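Local atomic coordinates of putative isochorismatase (Bordetella bronchiseptica, PDB entry 3UAO), a protein that hydrolyses the amide of maleamate, giving maleate and ammonia, as a step in the bacterial degradation of nicotinate (vitamin B3). Residues Pro142-Tyr146 against Ala175-Ala180; Ala70-Thr74 against Asp192-Asp196; Tyr30-Gly36 against Phe207-Lys212; Ala89-Ile93 against Ala121-Val125; Thr73-Val77 against His219-Leu223. One frame throughout, in Å; residues are numbered along the deposited sequence.

Overall arrangement
The contacts are arranged round a six-stranded parallel sheet of Rossmann-like order, 135-139, 87-93, 45-50, 161-167, 186-195, 215-217. Contacts 2 and 5 are neighbours, their centres about 9 Å apart: both use helix 67-84, share Thr73 and Thr74, and are joined by Asp192 and His219. Contact 1 packs helix 174-182 on the opposite face of the sheet, touching contact 4 through Ala144 and Ser91 and contact 3 through Val177 and Met209. Contacts 3 and 4 lie farthest apart, about 31 Å between centres. Along the chain, contact 3 encloses contacts 1, 2 and 4 but crosses contact 5; it brings the N-terminal arm onto helix 199-212, late in the chain.

Contact 1: Pro142-Tyr146 against Ala175-Ala180; sequences PSAFY and ASVVDA
Ser143 and Asp179 meet at the tight centre of this contact, where a loop following strand 135-139 lies against one side of helix 174-182. The Ser143 hydroxyl donates to OD2 of Asp179; the modelled separation of OG from OD2, 2.4 Å, is very short, and its exact value is doubtful. Ser143 points its OG away from its own backbone N (chi1 164°), which lets the same oxygen accept from Phe145 N at 3.0 Å and close an ST turn. A second bond crosses nearby: Ala144 N reaches Ser176 OG at 2.9 Å, with an N-H...O angle of 159°. Next to these polar pairs the Phe145 ring lies with one face over the backbone of Asp179 and Ala180; Ala180 CA stands 4.1 Å from the ring centroid, a CH-pi contact. Pro142 and Ala175 add a small apolar patch, CB to CB. Packing slackens at Tyr146, whose CB comes no nearer to Asp179 OD2 than 4.3 Å and whose side chain is partly exposed. That side borders other chains: Tyr146 packs on Ala183 of the second subunit and Met149 of a third. Ser176 OG is also bonded to the O of the S-hydroxycysteine at position 172. One buried hydroxyl oxygen thus links the Asp179 carboxylate to the turn, which probably helps to hold the loop beside the helix.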
# COMPACT_ATOMS: atom_id res chain seq x y z
N PRO A 142 11.58 0.48 7.94
CA PRO A 142 11.70 1.72 8.72
C PRO A 142 10.40 2.42 9.11
O PRO A 142 10.25 2.88 10.27
CB PRO A 142 12.52 2.64 7.81
CG PRO A 142 13.19 1.75 6.85
CD PRO A 142 12.32 0.57 6.66
N SER A 143 9.45 2.52 8.19
CA SER A 143 8.21 3.29 8.44
C SER A 143 7.12 2.51 9.14
O SER A 143 6.84 1.40 8.79
CB SER A 143 7.64 3.80 7.12
OG SER A 143 6.29 4.22 7.26
N ALA A 144 6.46 3.12 10.10
CA ALA A 144 5.37 2.45 10.85
C ALA A 144 4.14 2.23 9.97
O ALA A 144 3.15 1.58 10.41
CB ALA A 144 4.99 3.26 12.12
N PHE A 145 4.19 2.75 8.75
CA PHE A 145 3.09 2.67 7.80
C PHE A 145 3.32 1.60 6.74
O PHE A 145 2.33 1.03 6.20
CB PHE A 145 2.88 4.04 7.08
CG PHE A 145 2.30 5.10 7.97
CD1 PHE A 145 0.95 5.33 8.00
CD2 PHE A 145 3.10 5.87 8.77
CE1 PHE A 145 0.40 6.29 8.85
CE2 PHE A 145 2.56 6.82 9.58
CZ PHE A 145 1.21 7.02 9.62
N TYR A 146 4.59 1.34 6.39
CA TYR A 146 4.88 0.43 5.27
C TYR A 146 4.51 -1.02 5.61
O TYR A 146 5.18 -1.68 6.44
CB TYR A 146 6.37 0.49 4.84
CG TYR A 146 6.49 -0.06 3.43
CD1 TYR A 146 6.45 0.80 2.34
CD2 TYR A 146 6.50 -1.42 3.18
CE1 TYR A 146 6.46 0.31 1.02
CE2 TYR A 146 6.51 -1.94 1.86
CZ TYR A 146 6.47 -1.08 0.79
OH TYR A 146 6.50 -1.55 -0.54
N ALA A 175 11.15 8.17 8.11
CA ALA A 175 10.42 7.33 7.15
C ALA A 175 8.95 7.37 7.51
O ALA A 175 8.12 7.50 6.66
CB ALA A 175 10.94 5.88 7.19
N SER A 176 8.65 7.27 8.79
CA SER A 176 7.31 7.27 9.28
C SER A 176 6.58 8.62 9.08
O SER A 176 5.35 8.66 8.92
CB SER A 176 7.31 6.90 10.76
OG SER A 176 7.76 5.59 10.96
N VAL A 177 7.32 9.72 9.15
CA VAL A 177 6.75 11.05 9.01
C VAL A 177 6.38 11.36 7.55
O VAL A 177 5.30 11.87 7.25
CB VAL A 177 7.74 12.08 9.57
CG1 VAL A 177 7.56 13.48 8.92
CG2 VAL A 177 7.64 12.12 11.11
N VAL A 178 7.29 11.05 6.65
CA VAL A 178 7.03 11.18 5.23
C VAL A 178 5.84 10.30 4.85
O VAL A 178 5.00 10.70 4.05
CB VAL A 178 8.27 10.79 4.43
CG1 VAL A 178 7.93 10.58 2.93
CG2 VAL A 178 9.37 11.86 4.61
N ASP A 179 5.74 9.11 5.44
CA ASP A 179 4.57 8.24 5.12
C ASP A 179 3.26 8.81 5.59
O ASP A 179 2.21 8.70 4.87
CB ASP A 179 4.74 6.81 5.64
CG ASP A 179 5.45 5.87 4.61
OD1 ASP A 179 5.50 6.20 3.42
OD2 ASP A 179 5.91 4.77 5.00
N ALA A 180 3.31 9.41 6.78
CA ALA A 180 2.13 9.91 7.45
C ALA A 180 1.58 11.01 6.61
O ALA A 180 0.40 11.11 6.35
CB ALA A 180 2.51 10.43 8.83

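Contact 2: Ala70-Thr74 against Asp192-Asp196; sequences AIETT and DCVGD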
# COMPACT_ATOMS: atom_id res chain seq x y z
N ALA A 70 15.16 11.82 24.64
CA ALA A 70 13.90 11.78 23.87
C ALA A 70 12.84 10.85 24.48
O ALA A 70 11.67 11.19 24.47
CB ALA A 70 14.16 11.41 22.42
N ILE A 71 13.23 9.69 24.98
CA ILE A 71 12.28 8.73 25.52
C ILE A 71 11.54 9.33 26.70
O ILE A 71 10.32 9.37 26.73
CB ILE A 71 12.97 7.40 25.90
CG1 ILE A 71 13.22 6.57 24.64
CG2 ILE A 71 12.16 6.57 26.91
CD1 ILE A 71 14.18 5.44 24.86
N GLU A 72 12.29 9.83 27.66
CA GLU A 72 11.70 10.47 28.83
C GLU A 72 10.82 11.67 28.57
O GLU A 72 9.79 11.82 29.25
CB GLU A 72 12.80 10.95 29.77
CG GLU A 72 13.39 9.84 30.52
CD GLU A 72 12.36 9.13 31.34
OE1 GLU A 72 11.54 9.84 32.03
OE2 GLU A 72 12.41 7.88 31.27
N THR A 73 11.24 12.56 27.66
CA THR A 73 10.43 13.72 27.34
C THR A 73 9.08 13.23 26.79
O THR A 73 8.02 13.73 27.18
CB THR A 73 11.14 14.67 26.37
OG1 THR A 73 12.41 15.08 26.91
CG2 THR A 73 10.30 15.90 26.12
N THR A 74 9.11 12.18 25.97
CA THR A 74 7.89 11.60 25.39
C THR A 74 6.87 11.15 26.44
O THR A 74 5.67 11.18 26.19
CB THR A 74 8.21 10.40 24.44
OG1 THR A 74 9.07 10.83 23.37
CG2 THR A 74 6.93 9.78 23.89
N ASP A 192 11.86 17.41 20.46
CA ASP A 192 12.52 17.03 21.69
C ASP A 192 12.10 15.62 22.12
O ASP A 192 12.52 15.16 23.17
CB ASP A 192 12.35 18.09 22.82
CG ASP A 192 10.89 18.32 23.24
OD1 ASP A 192 9.95 18.10 22.43
OD2 ASP A 192 10.66 18.75 24.40
N CYS A 193 11.31 14.95 21.28
CA CYS A 193 10.86 13.58 21.53
C CYS A 193 11.26 12.58 20.43
O CYS A 193 10.79 11.41 20.39
CB CYS A 193 9.35 13.56 21.66
SG CYS A 193 8.73 14.39 23.10
N VAL A 194 12.14 13.02 19.54
CA VAL A 194 12.71 12.11 18.56
C VAL A 194 14.19 12.10 18.87
O VAL A 194 14.74 13.14 19.17
CB VAL A 194 12.33 12.55 17.10
CG1 VAL A 194 10.76 12.49 16.90
CG2 VAL A 194 12.80 13.91 16.78
N GLY A 195 14.83 10.95 18.87
CA GLY A 195 16.28 10.94 19.12
C GLY A 195 17.05 10.14 18.11
O GLY A 195 16.50 9.29 17.42
N ASP A 196 18.33 10.44 17.98
CA ASP A 196 19.15 9.66 17.08
C ASP A 196 20.42 9.24 17.81
O ASP A 196 20.75 9.81 18.85
CB ASP A 196 19.47 10.48 15.82
CG ASP A 196 19.73 9.62 14.62
OD1 ASP A 196 19.31 9.98 13.50
OD2 ASP A 196 20.36 8.57 14.80
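Cys193 and Ala70 press together where helix 67-84 passes the C-terminal part of strand 186-195, their CA atoms 4.2 Å apart. The methyl of Ala70 points at the strand and rests on its backbone, with CB 3.6 Å from both the carbonyl carbon of Val194 and the N of Gly195. So small a side chain allows the two backbones to come close. Cys193 meets the next turn of the helix: its CB is 3.2 Å from Thr74 OG1, and its sulfur, turned away from its own carbonyl carbon (chi1 -67°), lies beside the N of Thr74. The Thr74 hydroxyl is already engaged, donating to Ala70 O at 2.8 Å. That carbonyl also takes the helical bond from Thr74 N, the two donors arriving from opposite faces of its plane. Thr73 is the third main contributor. Its methyl touches both the Cys193 sulfur, with CG2 to SG 3.7 Å, and the carboxylate of Asp192, with CG2 to OD2 3.3 Å; the side chains of Thr73 and Asp192 cross almost at right angles. Their polar ends are bonded outside the two segments: Thr73 OG1 to Ala69 O, and Asp192 OD2 probably to His219 ND1. Strand 186-195 lies beside strand 161-167, bonded through Gly166 to Cys193 and Gly195. Helix 67-84 sits against strand 186-195 by way of Ala70, while Val194 points away from that helix to His202 and Leu206 of helix 199-212.

Contact 3: Tyr30-Gly36 against Phe207-Lys212; sequences YERQGFG and FDMRQK
Gly36 N donates to the carbonyl O of Gln211 at 2.8 Å, with a moderately bent N-H...O angle of 142°, joining the N-terminal arm to helix 199-212 after a Schellman motif at Gly34 has terminated helix 28-32. The arm's positive phi angles at Gly34 and Gly36 turn the chain so that Gly36 comes against the helix, with its CA near the carbonyl O of Arg210. Of the side chains, Tyr30 makes a T-shaped pair with Phe207: the edge of the phenylalanine, led by CE2, stands over the tyrosine face with ring centroids 5.0 Å apart and planes at 85°. Phe207 extends away from its backbone N (chi1 176°), carrying its ring up to that face. Phe35 packs beside Gln211 and Lys212. Its ring edge is directed at the Gln211 carbonyl, CD1 to O 3.6 Å, and CD1 also lies 3.7 Å from CG of Lys212. Gln211 NE2 lies near CB of both Tyr30 and Phe35, though the modelled side chain is crowded against Tyr30 and its exact placement is doubtful. Lys212 runs out straight past Phe35, bringing its CE near the edge of the Tyr30 ring, and its amino group forms a weak bond to Ser170 O of the second subunit. Tyr30 also packs on Pro201 of that subunit. The contact is mainly nonpolar packing, with one backbone hydrogen bond crossing it. The Tyr30 hydroxyl is buried without a polar partner in the model, which probably carries some cost.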
# COMPACT_ATOMS: atom_id res chain seq x y z
N TYR A 30 15.49 27.36 -0.46
CA TYR A 30 14.30 26.92 0.27
C TYR A 30 13.26 28.01 0.47
O TYR A 30 12.09 27.80 0.18
CB TYR A 30 14.67 26.29 1.61
CG TYR A 30 15.34 24.95 1.50
CD1 TYR A 30 14.59 23.78 1.48
CD2 TYR A 30 16.73 24.84 1.38
CE1 TYR A 30 15.18 22.51 1.42
CE2 TYR A 30 17.34 23.57 1.28
CZ TYR A 30 16.55 22.41 1.31
OH TYR A 30 17.16 21.19 1.18
N GLU A 31 13.65 29.16 0.99
CA GLU A 31 12.67 30.23 1.19
C GLU A 31 12.20 30.79 -0.16
O GLU A 31 11.01 31.06 -0.33
CB GLU A 31 13.21 31.31 2.17
CG GLU A 31 12.17 32.32 2.87
CD GLU A 31 10.97 31.68 3.71
OE1 GLU A 31 11.06 30.52 4.24
OE2 GLU A 31 9.92 32.39 3.85
N ARG A 32 13.10 30.94 -1.13
CA ARG A 32 12.73 31.40 -2.47
C ARG A 32 11.68 30.55 -3.15
O ARG A 32 10.76 31.05 -3.78
CB ARG A 32 13.94 31.42 -3.41
CG ARG A 32 14.66 32.75 -3.49
CD ARG A 32 15.64 32.81 -4.67
NE ARG A 32 16.92 32.12 -4.41
CZ ARG A 32 17.25 30.91 -4.87
NH1 ARG A 32 16.42 30.17 -5.62
NH2 ARG A 32 18.45 30.42 -4.55
N GLN A 33 11.83 29.24 -3.06
CA GLN A 33 10.96 28.33 -3.78
C GLN A 33 9.75 27.94 -2.97
O GLN A 33 8.95 27.14 -3.41
CB GLN A 33 11.73 27.09 -4.19
CG GLN A 33 12.83 27.38 -5.15
CD GLN A 33 13.64 26.17 -5.39
OE1 GLN A 33 13.41 25.13 -4.76
NE2 GLN A 33 14.61 26.28 -6.27
N GLY A 34 9.67 28.49 -1.77
CA GLY A 34 8.47 28.45 -0.96
C GLY A 34 8.36 27.21 -0.12
O GLY A 34 7.26 26.79 0.18
N PHE A 35 9.50 26.65 0.28
CA PHE A 35 9.57 25.57 1.26
C PHE A 35 9.30 26.05 2.69
O PHE A 35 9.32 27.25 2.98
CB PHE A 35 10.93 24.85 1.18
CG PHE A 35 11.05 23.93 -0.01
CD1 PHE A 35 10.66 22.61 0.09
CD2 PHE A 35 11.47 24.40 -1.23
CE1 PHE A 35 10.70 21.79 -0.99
CE2 PHE A 35 11.55 23.57 -2.30
CZ PHE A 35 11.16 22.26 -2.18
N GLY A 36 9.01 25.09 3.55
CA GLY A 36 8.86 25.33 4.95
C GLY A 36 7.65 26.13 5.36
O GLY A 36 7.71 26.78 6.41
N PHE A 207 15.69 19.23 9.75
CA PHE A 207 15.68 20.29 8.75
C PHE A 207 14.83 19.86 7.58
O PHE A 207 13.84 20.51 7.26
CB PHE A 207 17.09 20.65 8.29
CG PHE A 207 17.12 21.69 7.20
CD1 PHE A 207 17.06 23.03 7.50
CD2 PHE A 207 17.14 21.32 5.86
CE1 PHE A 207 17.05 23.98 6.48
CE2 PHE A 207 17.12 22.25 4.88
CZ PHE A 207 17.08 23.58 5.19
N ASP A 208 15.17 18.72 6.97
CA ASP A 208 14.40 18.20 5.85
C ASP A 208 12.90 18.22 6.18
O ASP A 208 12.06 18.76 5.41
CB ASP A 208 14.79 16.77 5.55
CG ASP A 208 16.16 16.63 4.93
OD1 ASP A 208 16.75 17.69 4.60
OD2 ASP A 208 16.61 15.45 4.77
N MET A 209 12.57 17.64 7.33
CA MET A 209 11.19 17.46 7.73
C MET A 209 10.45 18.78 7.91
O MET A 209 9.37 18.98 7.35
CB MET A 209 11.11 16.60 8.98
CG MET A 209 11.31 15.11 8.65
SD MET A 209 10.90 14.12 10.07
CE MET A 209 12.44 14.08 11.02
N ARG A 210 11.04 19.71 8.65
CA ARG A 210 10.53 21.08 8.74
C ARG A 210 10.31 21.73 7.36
O ARG A 210 9.41 22.52 7.18
CB ARG A 210 11.55 21.92 9.48
CG ARG A 210 11.08 23.24 10.06
CD ARG A 210 12.20 23.88 10.93
NE ARG A 210 13.49 24.18 10.22
CZ ARG A 210 13.78 25.30 9.52
NH1 ARG A 210 12.88 26.29 9.37
NH2 ARG A 210 14.98 25.44 8.97
N GLN A 211 11.14 21.40 6.38
CA GLN A 211 11.13 22.15 5.14
C GLN A 211 10.05 21.64 4.25
O GLN A 211 9.51 22.37 3.46
CB GLN A 211 12.47 22.05 4.48
CG GLN A 211 13.03 23.29 3.87
CD GLN A 211 13.13 24.51 4.76
OE1 GLN A 211 13.68 24.46 5.86
NE2 GLN A 211 12.63 25.64 4.27
N LYS A 212 9.67 20.38 4.43
CA LYS A 212 8.92 19.63 3.43
C LYS A 212 7.73 18.77 3.90
O LYS A 212 6.82 18.49 3.13
CB LYS A 212 9.92 18.70 2.73
CG LYS A 212 10.99 19.39 1.85
CD LYS A 212 12.11 18.40 1.52
CE LYS A 212 13.22 19.00 0.67
NZ LYS A 212 14.29 18.02 0.33

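Contact 4: Ala89-Ile93 against Ala121-Val125; sequences AHSRI and ASAIV
Arg92 grips Ser122 side-on with two nitrogens, one for each of two oxygens. NE donates to the carbonyl O of Ser122 at 3.1 Å in a nearly straight bond (165°), though it stands above the carbonyl plane and not on a lone pair. NH2 reaches the serine OG at 3.0 Å in a more bent bond, and both oxygens lie close to the guanidinium plane. The third nitrogen, NH1, forms a salt bridge with Glu117. Ser122 OG has two further carbonyl partners, Lys116 O and Ala119 O, which would have to share its one hydrogen. The Ser122 carbonyl has a second donor in a water that bridges to the main chain across the contact, giving one hydrogen to Ser122 O at 2.9 Å and the other to Ile93 O, at a modelled distance short enough to be doubtful. Strand 87-93 runs between strands 135-139 and 45-50 of the parallel Rossmann-like sheet, and these bonds join the loop before strand 135-139 to the C-terminal part of strand 87-93. Ile124 adds apolar contact beside them: its CD1 comes 3.4 Å from His90 CB, and its CG1 crosses the aliphatic stem of Arg92 at 3.8 Å from CG. A bend at chi3 (54°) turns the guanidinium toward Ser122 beyond the stem that meets Ile124. The imidazole of His90 has its own partner, NE2 being bonded to Glu134 OE1.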
# COMPACT_ATOMS: atom_id res chain seq x y z
N ALA A 89 -0.63 4.99 19.13
CA ALA A 89 -0.04 3.86 18.41
C ALA A 89 1.45 3.79 18.70
O ALA A 89 2.12 4.80 18.74
CB ALA A 89 -0.28 3.98 16.92
N HIS A 90 1.93 2.59 18.95
CA HIS A 90 3.34 2.34 19.19
C HIS A 90 3.83 1.39 18.10
O HIS A 90 3.10 0.52 17.64
CB HIS A 90 3.51 1.66 20.56
CG HIS A 90 2.79 2.34 21.68
ND1 HIS A 90 3.45 3.08 22.64
CD2 HIS A 90 1.48 2.40 22.00
CE1 HIS A 90 2.57 3.56 23.51
NE2 HIS A 90 1.36 3.16 23.14
N SER A 91 5.07 1.56 17.69
CA SER A 91 5.65 0.73 16.67
C SER A 91 6.82 -0.04 17.30
O SER A 91 7.45 0.41 18.26
CB SER A 91 6.12 1.60 15.47
OG SER A 91 7.50 1.89 15.53
N ARG A 92 7.09 -1.20 16.74
CA ARG A 92 8.21 -2.04 17.17
C ARG A 92 8.71 -2.70 15.91
O ARG A 92 7.89 -3.05 15.07
CB ARG A 92 7.73 -3.17 18.10
CG ARG A 92 7.15 -2.73 19.43
CD ARG A 92 6.57 -3.90 20.19
NE ARG A 92 7.58 -4.95 20.32
CZ ARG A 92 7.34 -6.25 20.44
NH1 ARG A 92 6.11 -6.74 20.47
NH2 ARG A 92 8.36 -7.07 20.51
N ILE A 93 10.04 -2.83 15.74
CA ILE A 93 10.59 -3.66 14.68
C ILE A 93 10.56 -5.07 15.20
O ILE A 93 10.99 -5.35 16.34
CB ILE A 93 11.99 -3.22 14.25
CG1 ILE A 93 11.91 -1.85 13.57
CG2 ILE A 93 12.62 -4.18 13.21
CD1 ILE A 93 13.28 -1.21 13.22
N ALA A 121 15.38 -6.79 23.62
CA ALA A 121 15.80 -5.69 22.75
C ALA A 121 14.62 -5.09 21.97
O ALA A 121 14.52 -3.88 21.78
CB ALA A 121 16.89 -6.16 21.80
N SER A 122 13.70 -5.94 21.54
CA SER A 122 12.64 -5.50 20.64
C SER A 122 11.44 -4.92 21.39
O SER A 122 10.58 -4.33 20.79
CB SER A 122 12.17 -6.66 19.79
OG SER A 122 11.33 -7.54 20.53
N ALA A 123 11.40 -5.10 22.71
CA ALA A 123 10.27 -4.67 23.51
C ALA A 123 10.23 -3.16 23.71
O ALA A 123 11.28 -2.51 23.85
CB ALA A 123 10.29 -5.36 24.88
N ILE A 124 9.02 -2.62 23.80
CA ILE A 124 8.82 -1.22 24.21
C ILE A 124 9.37 -0.94 25.62
O ILE A 124 9.25 -1.76 26.51
CB ILE A 124 7.35 -0.82 24.13
CG1 ILE A 124 6.92 -0.78 22.65
CG2 ILE A 124 7.14 0.52 24.83
CD1 ILE A 124 5.45 -0.39 22.41
N VAL A 125 10.00 0.22 25.78
CA VAL A 125 10.74 0.54 27.01
C VAL A 125 9.73 0.73 28.12
O VAL A 125 8.72 1.37 27.90
CB VAL A 125 11.62 1.81 26.87
CG1 VAL A 125 12.70 1.60 25.80
CG2 VAL A 125 10.78 3.04 26.59
O HOH W 1 11.52 -3.65 18.10

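Contact 5: Thr73-Val77 against His219-Leu223; sequences TTRTV and HDEAL
His219 offers one face of its imidazole to the methyl of Thr73, whose CG2 lies 3.2 Å from ND1 and 3.4 Å from CE1. The methyl is thus close over the ND1-CE1 side of the ring and farther from CG. Val77, one helical turn on, meets the root of the same side chain: its CG2 is 3.8 Å from His219 CB. Leu223 fills the next position more loosely, with CD1 4.4 Å from Val77 CG2 and 4.2 Å from the carbonyl O of Thr76. Thr76 itself is exposed and marks the outer margin of the junction. The two short helical segments run almost parallel, their axes 7° apart in direction and 10.5 Å apart at closest approach. This is the side-by-side packing of helices on one face of a Rossmann-like sheet: helix 67-84 rests on strand 45-50 through Val77 on Leu47, and helix 219-224 rests on strand 186-195 through Ala222 on Leu190. At this spacing the gap is bridged by side chains, and His219 buries the most surface. Its CG sits between its own backbone N and carbonyl carbon (chi1 81°), which swings the ring across to helix 67-84. The link from the ring to Asp192 would limit rotation of the imidazole and probably polarise it. Farther out, Arg84 NH1 of the same long helix binds the carbonyl O of Leu223.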
# COMPACT_ATOMS: atom_id res chain seq x y z
N THR A 73 11.24 12.56 27.66
CA THR A 73 10.43 13.72 27.34
C THR A 73 9.08 13.23 26.79
O THR A 73 8.02 13.73 27.18
CB THR A 73 11.14 14.67 26.37
OG1 THR A 73 12.41 15.08 26.91
CG2 THR A 73 10.30 15.90 26.12
N THR A 74 9.11 12.18 25.97
CA THR A 74 7.89 11.60 25.39
C THR A 74 6.87 11.15 26.44
O THR A 74 5.67 11.18 26.19
CB THR A 74 8.21 10.40 24.44
OG1 THR A 74 9.07 10.83 23.37
CG2 THR A 74 6.93 9.78 23.89
N ARG A 75 7.32 10.73 27.62
CA ARG A 75 6.38 10.33 28.67
C ARG A 75 5.30 11.35 28.92
O ARG A 75 4.14 10.98 29.10
CB ARG A 75 7.07 10.10 29.99
CG ARG A 75 8.08 9.00 29.96
CD ARG A 75 8.77 8.91 31.31
NE ARG A 75 7.90 8.39 32.36
CZ ARG A 75 8.33 7.86 33.49
NH1 ARG A 75 9.64 7.78 33.74
NH2 ARG A 75 7.46 7.42 34.38
N THR A 76 5.68 12.63 28.95
CA THR A 76 4.74 13.72 29.20
C THR A 76 3.71 13.82 28.07
O THR A 76 2.55 14.16 28.30
CB THR A 76 5.46 15.09 29.36
OG1 THR A 76 6.52 14.97 30.30
CG2 THR A 76 4.49 16.16 29.85
N VAL A 77 4.13 13.48 26.86
CA VAL A 77 3.24 13.50 25.71
C VAL A 77 2.24 12.36 25.72
O VAL A 77 1.05 12.59 25.48
CB VAL A 77 4.01 13.50 24.41
CG1 VAL A 77 3.05 13.44 23.23
CG2 VAL A 77 4.86 14.75 24.35
N HIS A 219 7.81 19.73 22.58
CA HIS A 219 6.59 19.12 23.12
C HIS A 219 5.70 20.08 23.94
O HIS A 219 4.49 19.99 23.89
CB HIS A 219 6.92 17.88 23.96
CG HIS A 219 7.36 18.19 25.35
ND1 HIS A 219 8.64 18.60 25.64
CD2 HIS A 219 6.69 18.15 26.53
CE1 HIS A 219 8.75 18.79 26.95
NE2 HIS A 219 7.58 18.52 27.51
N ASP A 220 6.29 20.99 24.68
CA ASP A 220 5.50 21.97 25.44
C ASP A 220 4.68 22.81 24.47
O ASP A 220 3.50 23.08 24.69
CB ASP A 220 6.39 22.86 26.30
CG ASP A 220 7.53 23.54 25.50
OD1 ASP A 220 8.24 22.85 24.74
OD2 ASP A 220 7.69 24.78 25.66
N GLU A 221 5.31 23.14 23.36
CA GLU A 221 4.70 23.91 22.29
C GLU A 221 3.55 23.13 21.66
O GLU A 221 2.47 23.68 21.48
CB GLU A 221 5.75 24.20 21.24
CG GLU A 221 5.70 25.54 20.60
CD GLU A 221 7.11 25.94 20.20
OE1 GLU A 221 7.82 26.56 21.05
OE2 GLU A 221 7.52 25.57 19.08
N ALA A 222 3.81 21.85 21.32
CA ALA A 222 2.82 20.97 20.69
C ALA A 222 1.58 20.81 21.58
O ALA A 222 0.47 21.11 21.15
CB ALA A 222 3.42 19.58 20.35
N LEU A 223 1.78 20.42 22.84
CA LEU A 223 0.70 20.23 23.79
C LEU A 223 -0.09 21.50 24.09
O LEU A 223 -1.27 21.40 24.39
CB LEU A 223 1.23 19.63 25.09
CG LEU A 223 1.94 18.26 25.00
CD1 LEU A 223 2.60 17.94 26.36
CD2 LEU A 223 1.03 17.14 24.53